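Local coordinates for protein glucokinase (Leishmania braziliensis MHOM/BR/75/M2904, PDB 6EDI) that probably phosphorylates D-glucose at the expense of ATP, working as a dimeric glucokinase built on the actin-like ATPase fold, at residues H94-L99 / P143-P148; S248-A253 / L284-A289; T337-L342 / H376-Q381; S357-F360 / E364-K367. All blocks are in the same frame, centred on the assembly; numbering follows the deposited sequence.

In the fold
Reading from the N terminus, interaction 1 comes first: it closes the path from helix 84-98 through strands of the N-terminal domain to the loop before strand 152-156. The chain then crosses to the other domain, where interaction 2 closes the loop between helix 245-259 and helix 281-292, about 52 Å from interaction 1, centre to centre. Interaction 3 joins the end of the long helix 317-341 to the start of helix 377-382. Interaction 4, the local corner between helices 357-361 and 363-373, is nested inside the loop that interaction 3 closes. Interactions 2 and 3 both include residues that touch the second subunit; none of the four cross along the chain.

Interaction 1 of 4, residues H94-L99 / P143-P148; sequences HLKKNL and PVELFP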
loop_
_atom_site.group_PDB
_atom_site.type_symbol
_atom_site.label_atom_id
_atom_site.label_comp_id
_atom_site.label_asym_id
_atom_site.label_seq_id
_atom_site.Cartn_x
_atom_site.Cartn_y
_atom_site.Cartn_z
ATOM N N HIS A 94 37.282 -10.505 -10.619
ATOM C CA HIS A 94 37.764 -9.791 -11.802
ATOM C C HIS A 94 38.236 -8.392 -11.443
ATOM O O HIS A 94 39.229 -7.913 -11.986
ATOM C CB HIS A 94 36.688 -9.676 -12.881
ATOM C CG HIS A 94 37.048 -8.733 -13.990
ATOM N ND1 HIS A 94 37.721 -9.141 -15.120
ATOM C CD2 HIS A 94 36.833 -7.404 -14.139
ATOM C CE1 HIS A 94 37.904 -8.106 -15.920
ATOM N NE2 HIS A 94 37.375 -7.038 -15.349
ATOM N N LEU A 95 37.500 -7.724 -10.555
ATOM C CA LEU A 95 37.869 -6.381 -10.125
ATOM C C LEU A 95 39.190 -6.373 -9.355
ATOM O O LEU A 95 40.000 -5.467 -9.528
ATOM C CB LEU A 95 36.761 -5.741 -9.281
ATOM C CG LEU A 95 35.440 -5.404 -9.975
ATOM C CD1 LEU A 95 34.437 -4.864 -8.950
ATOM C CD2 LEU A 95 35.657 -4.400 -11.086
ATOM N N LYS A 96 39.403 -7.373 -8.500
ATOM C CA LYS A 96 40.640 -7.452 -7.720
ATOM C C LYS A 96 41.819 -7.859 -8.607
ATOM O O LYS A 96 42.964 -7.499 -8.334
ATOM C CB LYS A 96 40.506 -8.448 -6.562
ATOM C CG LYS A 96 39.153 -8.457 -5.835
ATOM C CD LYS A 96 38.920 -7.259 -4.923
ATOM C CE LYS A 96 38.525 -7.709 -3.520
ATOM N NZ LYS A 96 37.577 -8.866 -3.575
ATOM N N LYS A 97 41.530 -8.604 -9.671
ATOM C CA LYS A 97 42.564 -9.101 -10.577
ATOM C C LYS A 97 42.906 -8.122 -11.699
ATOM O O LYS A 97 44.029 -8.132 -12.207
ATOM C CB LYS A 97 42.144 -10.430 -11.210
ATOM C CG LYS A 97 42.269 -11.671 -10.333
ATOM C CD LYS A 97 41.841 -12.887 -11.140
ATOM C CE LYS A 97 41.850 -14.164 -10.324
ATOM N NZ LYS A 97 41.536 -15.349 -11.175
ATOM N N ASN A 98 41.936 -7.302 -12.103
ATOM C CA ASN A 98 42.141 -6.383 -13.227
ATOM C C ASN A 98 42.086 -4.895 -12.869
ATOM O O ASN A 98 42.095 -4.046 -13.761
ATOM C CB ASN A 98 41.174 -6.689 -14.382
ATOM C CG ASN A 98 41.395 -8.062 -14.984
ATOM O OD1 ASN A 98 42.166 -8.221 -15.934
ATOM N ND2 ASN A 98 40.710 -9.066 -14.442
ATOM N N LEU A 99 42.048 -4.575 -11.579
ATOM C CA LEU A 99 42.211 -3.188 -11.150
ATOM C C LEU A 99 43.529 -3.047 -10.393
ATOM O O LEU A 99 43.930 -3.956 -9.658
ATOM C CB LEU A 99 41.009 -2.687 -10.330
ATOM C CG LEU A 99 39.740 -2.477 -11.171
ATOM C CD1 LEU A 99 38.496 -2.162 -10.362
ATOM C CD2 LEU A 99 39.977 -1.379 -12.194
ATOM N N PRO A 143 27.939 -11.307 -1.477
ATOM C CA PRO A 143 29.194 -10.577 -1.249
ATOM C C PRO A 143 28.977 -9.194 -0.670
ATOM O O PRO A 143 28.412 -8.337 -1.343
ATOM C CB PRO A 143 29.741 -10.411 -2.662
ATOM C CG PRO A 143 29.275 -11.608 -3.378
ATOM C CD PRO A 143 27.902 -11.903 -2.829
ATOM N N VAL A 144 29.461 -8.968 0.543
ATOM C CA VAL A 144 29.263 -7.702 1.223
ATOM C C VAL A 144 29.882 -6.522 0.467
ATOM O O VAL A 144 29.412 -5.387 0.567
ATOM C CB VAL A 144 29.773 -7.797 2.672
ATOM C CG1 VAL A 144 30.896 -6.799 2.934
ATOM C CG2 VAL A 144 28.635 -7.622 3.608
ATOM N N GLU A 145 30.924 -6.798 -0.308
ATOM C CA GLU A 145 31.557 -5.746 -1.081
ATOM C C GLU A 145 30.642 -5.258 -2.202
ATOM O O GLU A 145 30.754 -4.114 -2.647
ATOM C CB GLU A 145 32.887 -6.243 -1.651
ATOM C CG GLU A 145 33.837 -6.807 -0.599
ATOM C CD GLU A 145 34.976 -7.604 -1.209
ATOM O OE1 GLU A 145 34.774 -8.801 -1.502
ATOM O OE2 GLU A 145 36.073 -7.035 -1.401
ATOM N N LEU A 146 29.747 -6.127 -2.672
ATOM C CA LEU A 146 28.774 -5.715 -3.685
ATOM C C LEU A 146 27.440 -5.373 -3.047
ATOM O O LEU A 146 26.658 -4.600 -3.603
ATOM C CB LEU A 146 28.583 -6.793 -4.759
ATOM C CG LEU A 146 29.846 -7.114 -5.551
ATOM C CD1 LEU A 146 29.577 -8.108 -6.667
ATOM C CD2 LEU A 146 30.458 -5.834 -6.109
ATOM N N PHE A 147 27.187 -5.939 -1.873
ATOM C CA PHE A 147 25.921 -5.705 -1.189
ATOM C C PHE A 147 26.149 -5.321 0.262
ATOM O O PHE A 147 26.081 -6.179 1.155
ATOM C CB PHE A 147 25.007 -6.930 -1.303
ATOM C CG PHE A 147 24.719 -7.326 -2.728
ATOM C CD1 PHE A 147 25.563 -8.203 -3.407
ATOM C CD2 PHE A 147 23.622 -6.793 -3.399
ATOM C CE1 PHE A 147 25.310 -8.553 -4.730
ATOM C CE2 PHE A 147 23.357 -7.132 -4.713
ATOM C CZ PHE A 147 24.203 -8.019 -5.386
ATOM N N PRO A 148 26.406 -4.018 0.500
ATOM C CA PRO A 148 26.798 -3.556 1.835
ATOM C C PRO A 148 25.729 -3.834 2.870
ATOM O O PRO A 148 24.528 -3.736 2.574
ATOM C CB PRO A 148 26.989 -2.041 1.648
ATOM C CG PRO A 148 27.346 -1.874 0.215
ATOM C CD PRO A 148 26.502 -2.935 -0.500
#
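Lys96 brings its ammonium end up to the carboxylate of Glu145, the two side chains arriving from opposite directions to form a salt bridge. Lys96 NZ is 3.2 Å from OE2 of Glu145 and 3.5 Å from OE1, so it sits before both oxygens with a lean toward OE2. Both hydrogen bonds are weak, so the attraction is probably mainly one of charge. The last methylene shares the contact, Lys96 CE lying 3.3 Å from Glu145 OE2. A turn near -74° at chi2, followed by bends at chi3 and chi4, curls the lysine off its helix toward the loop, while the glutamate runs extended beyond CG to meet it. Beneath the charged pair, Leu95 and Leu146 point methyls at one another without quite touching, Leu95 CD1 to Leu146 CD2 at 5.0 Å, and both also pack on Leu107 of helix 104-107.

Each partner has its own local support. On the helix side His94 O accepts from Asn98 N at 2.8 Å and also from Asn98 ND2 at 3.1 Å, the latter on a lone pair in the carbonyl plane. On the loop side Pro143 O receives Leu146 N at 2.9 Å and Phe147 N at 2.7 Å, making a tight turn that carries Glu145. Pro143, Glu145 and Leu146 all lean on Leu92, one helical turn before Lys96. The result is a surface bridge in the N-terminal domain, between the helix that follows the three-stranded antiparallel part of its sheet and the loop entering strand 152-156, a topology characteristic of the ribonuclease H-like fold shared by actin-like ATPases.

Interaction 2 of 4, residues S248-A253 / L284-A289; sequences SKYVQA and LEFNYA
Phe286 is the first residue of 284-289 to touch the other helix. The side chains of Phe286 and Tyr250 run past each other in opposite directions, their ring planes 53° apart, an oblique pair. Tyr250 CE1 meets the Phe286 ring at its edge, 3.4 Å from CE2. The same edge receives the methyl of Ala253, CB lying 3.8 Å from Phe286 CZ, so neighbouring atoms of one rim meet two residues almost one turn apart on helix 245-259.

Asn287 comes next and carries the polar part. Tyr250, its CG anti to the backbone N (chi1 173°), extends the phenol across the amide, and OH donates a short 2.5 Å hydrogen bond to Asn287 OD1. That bond lands on a lone pair in the carbonyl plane, with a C=O...donor angle of 136°. A water completes a small ring: it donates to Tyr250 OH at 2.8 Å and accepts from Asn287 ND2, also at 2.8 Å. ND2 has a further partner in Ala322 O of helix 317-341, which fixes the rotation of the amide.

Farther along, Tyr288 turns to helix 304-313. On helix 245-259, Ser248 OG is hydrogen-bonded to Trp242 NE1 of the second subunit. The axes of 248-253 and 284-289 come no closer than 11.9 Å, a spacing filled by these aromatic side chains. Both helices belong to the helical insertion between strands 227-233 and 345-348 of the C-terminal ribonuclease H-like domain.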
loop_
_atom_site.group_PDB
_atom_site.type_symbol
_atom_site.label_atom_id
_atom_site.label_comp_id
_atom_site.label_asym_id
_atom_site.label_seq_id
_atom_site.Cartn_x
_atom_site.Cartn_y
_atom_site.Cartn_z
ATOM N N SER A 248 -21.175 -6.892 -16.876
ATOM C CA SER A 248 -21.249 -8.108 -16.062
ATOM C C SER A 248 -21.230 -9.392 -16.906
ATOM O O SER A 248 -20.662 -10.403 -16.493
ATOM C CB SER A 248 -22.482 -8.072 -15.146
ATOM O OG SER A 248 -22.552 -9.225 -14.334
ATOM N N LYS A 249 -21.854 -9.357 -18.080
ATOM C CA LYS A 249 -21.829 -10.508 -18.969
ATOM C C LYS A 249 -20.379 -10.846 -19.325
ATOM O O LYS A 249 -20.007 -12.017 -19.377
ATOM C CB LYS A 249 -22.643 -10.247 -20.243
ATOM C CG LYS A 249 -24.160 -10.102 -20.028
ATOM C CD LYS A 249 -24.748 -11.248 -19.200
ATOM C CE LYS A 249 -26.273 -11.339 -19.349
ATOM N NZ LYS A 249 -26.698 -11.922 -20.660
ATOM N N TYR A 250 -19.568 -9.813 -19.542
ATOM C CA TYR A 250 -18.147 -10.004 -19.837
ATOM C C TYR A 250 -17.383 -10.610 -18.669
ATOM O O TYR A 250 -16.609 -11.555 -18.861
ATOM C CB TYR A 250 -17.464 -8.711 -20.281
ATOM C CG TYR A 250 -15.958 -8.897 -20.417
ATOM C CD1 TYR A 250 -15.414 -9.598 -21.497
ATOM C CD2 TYR A 250 -15.094 -8.422 -19.447
ATOM C CE1 TYR A 250 -14.033 -9.790 -21.618
ATOM C CE2 TYR A 250 -13.711 -8.606 -19.560
ATOM C CZ TYR A 250 -13.193 -9.284 -20.641
ATOM O OH TYR A 250 -11.829 -9.460 -20.726
ATOM N N VAL A 251 -17.587 -10.070 -17.465
ATOM C CA VAL A 251 -16.897 -10.608 -16.306
ATOM C C VAL A 251 -17.298 -12.060 -16.124
ATOM O O VAL A 251 -16.465 -12.926 -15.830
ATOM C CB VAL A 251 -17.189 -9.802 -15.014
ATOM C CG1 VAL A 251 -16.433 -10.411 -13.847
ATOM C CG2 VAL A 251 -16.814 -8.316 -15.189
ATOM N N GLN A 252 -18.589 -12.322 -16.314
ATOM C CA GLN A 252 -19.105 -13.684 -16.232
ATOM C C GLN A 252 -18.387 -14.617 -17.207
ATOM O O GLN A 252 -17.962 -15.728 -16.846
ATOM C CB GLN A 252 -20.605 -13.707 -16.545
ATOM C CG GLN A 252 -21.210 -15.109 -16.434
ATOM C CD GLN A 252 -21.036 -15.708 -15.047
ATOM O OE1 GLN A 252 -21.837 -15.456 -14.138
ATOM N NE2 GLN A 252 -19.986 -16.493 -14.873
ATOM N N ALA A 253 -18.268 -14.172 -18.450
ATOM C CA ALA A 253 -17.641 -15.011 -19.471
ATOM C C ALA A 253 -16.168 -15.213 -19.150
ATOM O O ALA A 253 -15.624 -16.301 -19.353
ATOM C CB ALA A 253 -17.823 -14.409 -20.858
ATOM N N LEU A 284 -6.304 -10.352 -23.600
ATOM C CA LEU A 284 -6.436 -9.746 -24.924
ATOM C C LEU A 284 -6.883 -10.796 -25.949
ATOM O O LEU A 284 -7.758 -10.542 -26.791
ATOM C CB LEU A 284 -5.131 -9.089 -25.373
ATOM C CG LEU A 284 -5.272 -8.488 -26.774
ATOM C CD1 LEU A 284 -6.376 -7.423 -26.781
ATOM C CD2 LEU A 284 -3.958 -7.918 -27.264
ATOM N N GLU A 285 -6.299 -11.981 -25.843
ATOM C CA GLU A 285 -6.684 -13.100 -26.702
ATOM C C GLU A 285 -8.136 -13.520 -26.468
ATOM O O GLU A 285 -8.855 -13.850 -27.418
ATOM C CB GLU A 285 -5.725 -14.274 -26.506
ATOM C CG GLU A 285 -4.290 -13.903 -26.906
ATOM C CD GLU A 285 -3.280 -15.007 -26.700
ATOM O OE1 GLU A 285 -3.672 -16.103 -26.249
ATOM O OE2 GLU A 285 -2.086 -14.765 -26.988
ATOM N N PHE A 286 -8.572 -13.490 -25.207
ATOM C CA PHE A 286 -9.963 -13.778 -24.895
ATOM C C PHE A 286 -10.875 -12.690 -25.444
ATOM O O PHE A 286 -11.966 -12.968 -25.965
ATOM C CB PHE A 286 -10.175 -13.904 -23.386
ATOM C CG PHE A 286 -11.610 -14.082 -23.003
ATOM C CD1 PHE A 286 -12.199 -15.339 -23.054
ATOM C CD2 PHE A 286 -12.379 -12.993 -22.612
ATOM C CE1 PHE A 286 -13.535 -15.516 -22.716
ATOM C CE2 PHE A 286 -13.712 -13.153 -22.265
ATOM C CZ PHE A 286 -14.295 -14.422 -22.319
ATOM N N ASN A 287 -10.439 -11.444 -25.299
ATOM C CA ASN A 287 -11.218 -10.319 -25.786
ATOM C C ASN A 287 -11.501 -10.408 -27.276
ATOM O O ASN A 287 -12.600 -10.082 -27.740
ATOM C CB ASN A 287 -10.526 -9.011 -25.440
ATOM C CG ASN A 287 -10.769 -8.606 -23.999
ATOM O OD1 ASN A 287 -11.365 -9.370 -23.231
ATOM N ND2 ASN A 287 -10.307 -7.412 -23.624
ATOM N N TYR A 288 -10.510 -10.879 -28.018
ATOM C CA TYR A 288 -10.651 -11.009 -29.461
ATOM C C TYR A 288 -11.754 -11.996 -29.823
ATOM O O TYR A 288 -12.653 -11.674 -30.597
ATOM C CB TYR A 288 -9.332 -11.436 -30.100
ATOM C CG TYR A 288 -9.392 -11.418 -31.612
ATOM C CD1 TYR A 288 -9.523 -10.219 -32.305
ATOM C CD2 TYR A 288 -9.329 -12.595 -32.343
ATOM C CE1 TYR A 288 -9.580 -10.193 -33.691
ATOM C CE2 TYR A 288 -9.383 -12.580 -33.727
ATOM C CZ TYR A 288 -9.510 -11.379 -34.395
ATOM O OH TYR A 288 -9.565 -11.373 -35.778
ATOM N N ALA A 289 -11.678 -13.193 -29.258
ATOM C CA ALA A 289 -12.733 -14.181 -29.434
ATOM C C ALA A 289 -14.074 -13.581 -29.032
ATOM O O ALA A 289 -15.026 -13.590 -29.815
ATOM C CB ALA A 289 -12.434 -15.428 -28.635
HETATM O O HOH W 1 -10.879 -6.814 -20.939
#

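Interaction 3 of 4, residues T337-L342 / H376-Q381; sequences TTMQFL and HAMERQ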
loop_
_atom_site.group_PDB
_atom_site.type_symbol
_atom_site.label_atom_id
_atom_site.label_comp_id
_atom_site.label_asym_id
_atom_site.label_seq_id
_atom_site.Cartn_x
_atom_site.Cartn_y
_atom_site.Cartn_z
ATOM N N THR A 337 -7.171 1.240 -7.699
ATOM C CA THR A 337 -5.894 1.551 -7.048
ATOM C C THR A 337 -5.790 3.039 -6.735
ATOM O O THR A 337 -5.239 3.430 -5.698
ATOM C CB THR A 337 -4.676 1.060 -7.875
ATOM O OG1 THR A 337 -4.621 1.748 -9.135
ATOM C CG2 THR A 337 -4.785 -0.446 -8.123
ATOM N N THR A 338 -6.360 3.861 -7.619
ATOM C CA THR A 338 -6.352 5.307 -7.463
ATOM C C THR A 338 -7.184 5.679 -6.249
ATOM O O THR A 338 -6.788 6.529 -5.437
ATOM C CB THR A 338 -6.896 6.008 -8.716
ATOM O OG1 THR A 338 -6.045 5.699 -9.837
ATOM C CG2 THR A 338 -6.967 7.510 -8.527
ATOM N N MET A 339 -8.348 5.056 -6.105
ATOM C CA MET A 339 -9.119 5.300 -4.891
ATOM C C MET A 339 -8.396 4.812 -3.622
ATOM O O MET A 339 -8.342 5.530 -2.639
ATOM C CB MET A 339 -10.521 4.680 -4.999
ATOM C CG MET A 339 -11.406 4.989 -3.783
ATOM S SD MET A 339 -11.782 6.739 -3.620
ATOM C CE MET A 339 -11.097 7.074 -2.006
ATOM N N GLN A 340 -7.834 3.606 -3.618
ATOM C CA GLN A 340 -7.274 3.114 -2.353
ATOM C C GLN A 340 -6.071 3.903 -1.883
ATOM O O GLN A 340 -5.902 4.135 -0.691
ATOM C CB GLN A 340 -6.849 1.657 -2.458
ATOM C CG GLN A 340 -7.971 0.684 -2.682
ATOM C CD GLN A 340 -7.413 -0.683 -2.935
ATOM O OE1 GLN A 340 -7.180 -1.068 -4.088
ATOM N NE2 GLN A 340 -7.135 -1.412 -1.858
ATOM N N PHE A 341 -5.224 4.291 -2.824
ATOM C CA PHE A 341 -3.971 4.948 -2.485
ATOM C C PHE A 341 -3.959 6.479 -2.623
ATOM O O PHE A 341 -2.988 7.147 -2.185
ATOM C CB PHE A 341 -2.872 4.354 -3.377
ATOM C CG PHE A 341 -2.668 2.882 -3.188
ATOM C CD1 PHE A 341 -2.313 2.379 -1.942
ATOM C CD2 PHE A 341 -2.791 1.999 -4.268
ATOM C CE1 PHE A 341 -2.084 1.021 -1.750
ATOM C CE2 PHE A 341 -2.575 0.624 -4.096
ATOM C CZ PHE A 341 -2.231 0.128 -2.832
ATOM N N LEU A 342 -5.006 7.029 -3.247
ATOM C CA LEU A 342 -5.085 8.477 -3.578
ATOM C C LEU A 342 -3.739 9.066 -4.045
ATOM O O LEU A 342 -3.199 9.999 -3.442
ATOM C CB LEU A 342 -5.711 9.291 -2.429
ATOM C CG LEU A 342 -7.149 8.942 -2.065
ATOM C CD1 LEU A 342 -7.618 9.710 -0.813
ATOM C CD2 LEU A 342 -8.097 9.223 -3.234
ATOM N N HIS A 376 -16.257 5.122 -11.498
ATOM C CA HIS A 376 -16.140 4.693 -10.102
ATOM C C HIS A 376 -17.079 5.505 -9.212
ATOM O O HIS A 376 -17.215 6.713 -9.392
ATOM C CB HIS A 376 -14.699 4.873 -9.596
ATOM C CG HIS A 376 -14.408 4.124 -8.329
ATOM N ND1 HIS A 376 -14.847 4.550 -7.092
ATOM C CD2 HIS A 376 -13.735 2.967 -8.115
ATOM C CE1 HIS A 376 -14.453 3.692 -6.168
ATOM N NE2 HIS A 376 -13.776 2.719 -6.762
ATOM N N ALA A 377 -17.709 4.839 -8.251
ATOM C CA ALA A 377 -18.673 5.488 -7.351
ATOM C C ALA A 377 -18.080 6.687 -6.627
ATOM O O ALA A 377 -18.793 7.634 -6.284
ATOM C CB ALA A 377 -19.207 4.493 -6.341
ATOM N N MET A 378 -16.780 6.638 -6.370
ATOM C CA MET A 378 -16.137 7.684 -5.573
ATOM C C MET A 378 -15.671 8.861 -6.426
ATOM O O MET A 378 -15.330 9.932 -5.901
ATOM C CB MET A 378 -14.966 7.091 -4.780
ATOM C CG MET A 378 -15.393 5.991 -3.806
ATOM S SD MET A 378 -16.420 6.658 -2.467
ATOM C CE MET A 378 -15.164 7.398 -1.429
ATOM N N GLU A 379 -15.642 8.665 -7.740
ATOM C CA GLU A 379 -15.417 9.787 -8.633
ATOM C C GLU A 379 -16.762 10.442 -8.881
ATOM O O GLU A 379 -16.886 11.668 -8.872
ATOM C CB GLU A 379 -14.781 9.332 -9.955
ATOM C CG GLU A 379 -14.576 10.457 -10.951
ATOM C CD GLU A 379 -13.634 11.528 -10.442
ATOM O OE1 GLU A 379 -12.786 11.216 -9.574
ATOM O OE2 GLU A 379 -13.746 12.686 -10.909
ATOM N N ARG A 380 -17.779 9.620 -9.114
ATOM C CA ARG A 380 -19.117 10.149 -9.335
ATOM C C ARG A 380 -19.557 11.021 -8.165
ATOM O O ARG A 380 -20.083 12.120 -8.354
ATOM C CB ARG A 380 -20.110 9.002 -9.561
ATOM C CG ARG A 380 -19.846 8.213 -10.856
ATOM C CD ARG A 380 -20.835 7.053 -11.016
ATOM N NE ARG A 380 -20.535 6.134 -12.122
ATOM C CZ ARG A 380 -21.314 5.964 -13.193
ATOM N NH1 ARG A 380 -22.430 6.668 -13.317
ATOM N NH2 ARG A 380 -20.977 5.099 -14.140
ATOM N N GLN A 381 -19.323 10.545 -6.953
ATOM C CA GLN A 381 -19.795 11.271 -5.773
ATOM C C GLN A 381 -18.854 12.364 -5.304
ATOM O O GLN A 381 -19.307 13.434 -4.873
ATOM C CB GLN A 381 -20.066 10.308 -4.618
ATOM C CG GLN A 381 -21.151 9.280 -4.896
ATOM C CD GLN A 381 -21.320 8.309 -3.753
ATOM O OE1 GLN A 381 -20.657 7.261 -3.703
ATOM N NE2 GLN A 381 -22.204 8.643 -2.819
#
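Met339 and Met378 make the main apolar contact, their side chains crossing at about a right angle. The sulfur of Met339 does the touching: SD lies 3.4 Å from Met378 CB and 3.7 Å from Met378 CG. Bends at chi2 and chi3 in both chains bring the two methyls side by side, CE of Met339 to CE of Met378 at 4.1 Å. Phe384 packs on both methionines.

The aromatic contact is looser. The side chains of Met339 and His376 also cross at about a right angle, and CG of Met339 approaches the ring obliquely, 4.1 Å from His376 CE1. The sulfur of Met339 lies 5.4 Å from the centroid of the His376 ring and 40° off the normal, an oblique sulfur-aromatic approach.

Hydrogen bonds hold the histidine itself. His376 is the N-cap of helix 377-382: ND1 accepts from Met378 N at 2.9 Å, with an N-H...acceptor angle of 166°, the donor lying close to the ring plane at its edge. NE2, the other ring nitrogen, bonds to Glu336 OE1, one residue ahead of 337-342.

Across the dimer interface, Gln340 pairs through its amide with Gln340 of the second subunit, while His376 packs on Ser239 and Met378 on Ser237 of that subunit. Since ND1 serves as acceptor, the ring proton probably resides on NE2 and points to Glu336. One buried imidazole thus caps its own helix, ties it to helix 317-341, and lies against the side chain of Met339.

Interaction 4 of 4, residues S357-F360 / E364-K367; sequences SFYF and ENVK
Asn365 ND2 donates a nearly straight hydrogen bond to the backbone carbonyl of Tyr359, 3.0 Å from ND2 to O with an N-H...acceptor angle of 165°. The donor approaches a lone pair in the carbonyl plane, and the oxygen in turn lies in the plane of the amide. With Asn365 CG beside its own backbone N (chi1 -73°), the side chain also lies over the phenol of Tyr359. Amide and ring are 17° from parallel, stacked, with Asn365 CG 3.6 Å above the ring plane and offset toward the rim. ND2 of Asn365 reaches 3.3 Å from Tyr359 CD1, while Asn365 CB makes a CH-pi contact over the face, 4.1 Å from the ring centroid.

This is the corner where helix 357-361, itself weakly bonded, gives way to helix 363-373, in the segment between strands 345-348 and 389-393 of the C-terminal ribonuclease H-like domain. One asparagine bonds to the backbone and lies across the ring of the same residue, drawing the two short helices together over the turn. Val366 brings a methyl to the next carbonyl, its CG2 3.2 Å from Phe360 O.

At its CD2 edge the Tyr359 ring meets Phe360, CD2 standing 3.9 Å above the centre of the Phe360 ring. Two residues of helix 317-341 complete the surroundings: Asp324 OD1 is hydrogen-bonded to the phenol hydroxyl of Tyr359, and the ring of Tyr327 meets those of both Tyr359 and Phe360.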
loop_
_atom_site.group_PDB
_atom_site.type_symbol
_atom_site.label_atom_id
_atom_site.label_comp_id
_atom_site.label_asym_id
_atom_site.label_seq_id
_atom_site.Cartn_x
_atom_site.Cartn_y
_atom_site.Cartn_z
ATOM N N SER A 357 1.576 2.164 -28.084
ATOM C CA SER A 357 1.477 3.615 -28.087
ATOM C C SER A 357 0.400 4.126 -29.051
ATOM O O SER A 357 -0.314 5.084 -28.735
ATOM C CB SER A 357 2.824 4.236 -28.424
ATOM O OG SER A 357 2.759 5.635 -28.250
ATOM N N PHE A 358 0.287 3.467 -30.206
ATOM C CA PHE A 358 -0.737 3.776 -31.205
ATOM C C PHE A 358 -2.129 3.956 -30.590
ATOM O O PHE A 358 -2.861 4.884 -30.949
ATOM C CB PHE A 358 -0.763 2.702 -32.311
ATOM C CG PHE A 358 -1.486 1.432 -31.923
ATOM C CD1 PHE A 358 -0.813 0.405 -31.273
ATOM C CD2 PHE A 358 -2.838 1.275 -32.199
ATOM C CE1 PHE A 358 -1.477 -0.756 -30.906
ATOM C CE2 PHE A 358 -3.511 0.116 -31.832
ATOM C CZ PHE A 358 -2.830 -0.899 -31.192
ATOM N N TYR A 359 -2.496 3.086 -29.656
ATOM C CA TYR A 359 -3.810 3.186 -29.031
ATOM C C TYR A 359 -3.952 4.502 -28.263
ATOM O O TYR A 359 -4.968 5.193 -28.371
ATOM C CB TYR A 359 -4.099 1.972 -28.131
ATOM C CG TYR A 359 -5.444 2.064 -27.431
ATOM C CD1 TYR A 359 -6.618 1.700 -28.088
ATOM C CD2 TYR A 359 -5.546 2.525 -26.127
ATOM C CE1 TYR A 359 -7.861 1.797 -27.463
ATOM C CE2 TYR A 359 -6.792 2.626 -25.489
ATOM C CZ TYR A 359 -7.943 2.258 -26.170
ATOM O OH TYR A 359 -9.186 2.354 -25.556
ATOM N N PHE A 360 -2.927 4.862 -27.506
ATOM C CA PHE A 360 -3.021 6.032 -26.646
ATOM C C PHE A 360 -2.747 7.336 -27.385
ATOM O O PHE A 360 -2.994 8.421 -26.850
ATOM C CB PHE A 360 -2.058 5.914 -25.477
ATOM C CG PHE A 360 -2.198 4.644 -24.682
ATOM C CD1 PHE A 360 -3.130 4.548 -23.656
ATOM C CD2 PHE A 360 -1.350 3.578 -24.912
ATOM C CE1 PHE A 360 -3.238 3.384 -22.911
ATOM C CE2 PHE A 360 -1.455 2.413 -24.174
ATOM C CZ PHE A 360 -2.400 2.315 -23.177
ATOM N N GLU A 364 -9.394 10.428 -28.905
ATOM C CA GLU A 364 -10.706 9.857 -28.598
ATOM C C GLU A 364 -10.563 8.707 -27.606
ATOM O O GLU A 364 -11.339 8.587 -26.659
ATOM C CB GLU A 364 -11.401 9.367 -29.869
ATOM C CG GLU A 364 -12.869 9.768 -29.978
ATOM C CD GLU A 364 -13.067 11.179 -30.526
ATOM O OE1 GLU A 364 -13.698 11.313 -31.599
ATOM O OE2 GLU A 364 -12.600 12.152 -29.888
ATOM N N ASN A 365 -9.563 7.863 -27.833
ATOM C CA ASN A 365 -9.287 6.745 -26.940
ATOM C C ASN A 365 -8.933 7.178 -25.514
ATOM O O ASN A 365 -9.461 6.634 -24.543
ATOM C CB ASN A 365 -8.174 5.875 -27.518
ATOM C CG ASN A 365 -8.635 5.062 -28.702
ATOM O OD1 ASN A 365 -9.832 4.949 -28.955
ATOM N ND2 ASN A 365 -7.689 4.489 -29.434
ATOM N N VAL A 366 -8.032 8.147 -25.391
ATOM C CA VAL A 366 -7.641 8.656 -24.078
ATOM C C VAL A 366 -8.849 9.225 -23.331
ATOM O O VAL A 366 -9.010 9.004 -22.124
ATOM C CB VAL A 366 -6.549 9.725 -24.197
ATOM C CG1 VAL A 366 -6.233 10.316 -22.839
ATOM C CG2 VAL A 366 -5.308 9.128 -24.817
ATOM N N LYS A 367 -9.694 9.945 -24.069
ATOM C CA LYS A 367 -10.927 10.521 -23.539
ATOM C C LYS A 367 -11.835 9.428 -22.987
ATOM O O LYS A 367 -12.371 9.550 -21.887
ATOM C CB LYS A 367 -11.645 11.294 -24.649
ATOM C CG LYS A 367 -12.772 12.192 -24.182
ATOM C CD LYS A 367 -13.047 13.301 -25.197
ATOM C CE LYS A 367 -11.862 14.254 -25.300
ATOM N NZ LYS A 367 -12.167 15.471 -26.110
#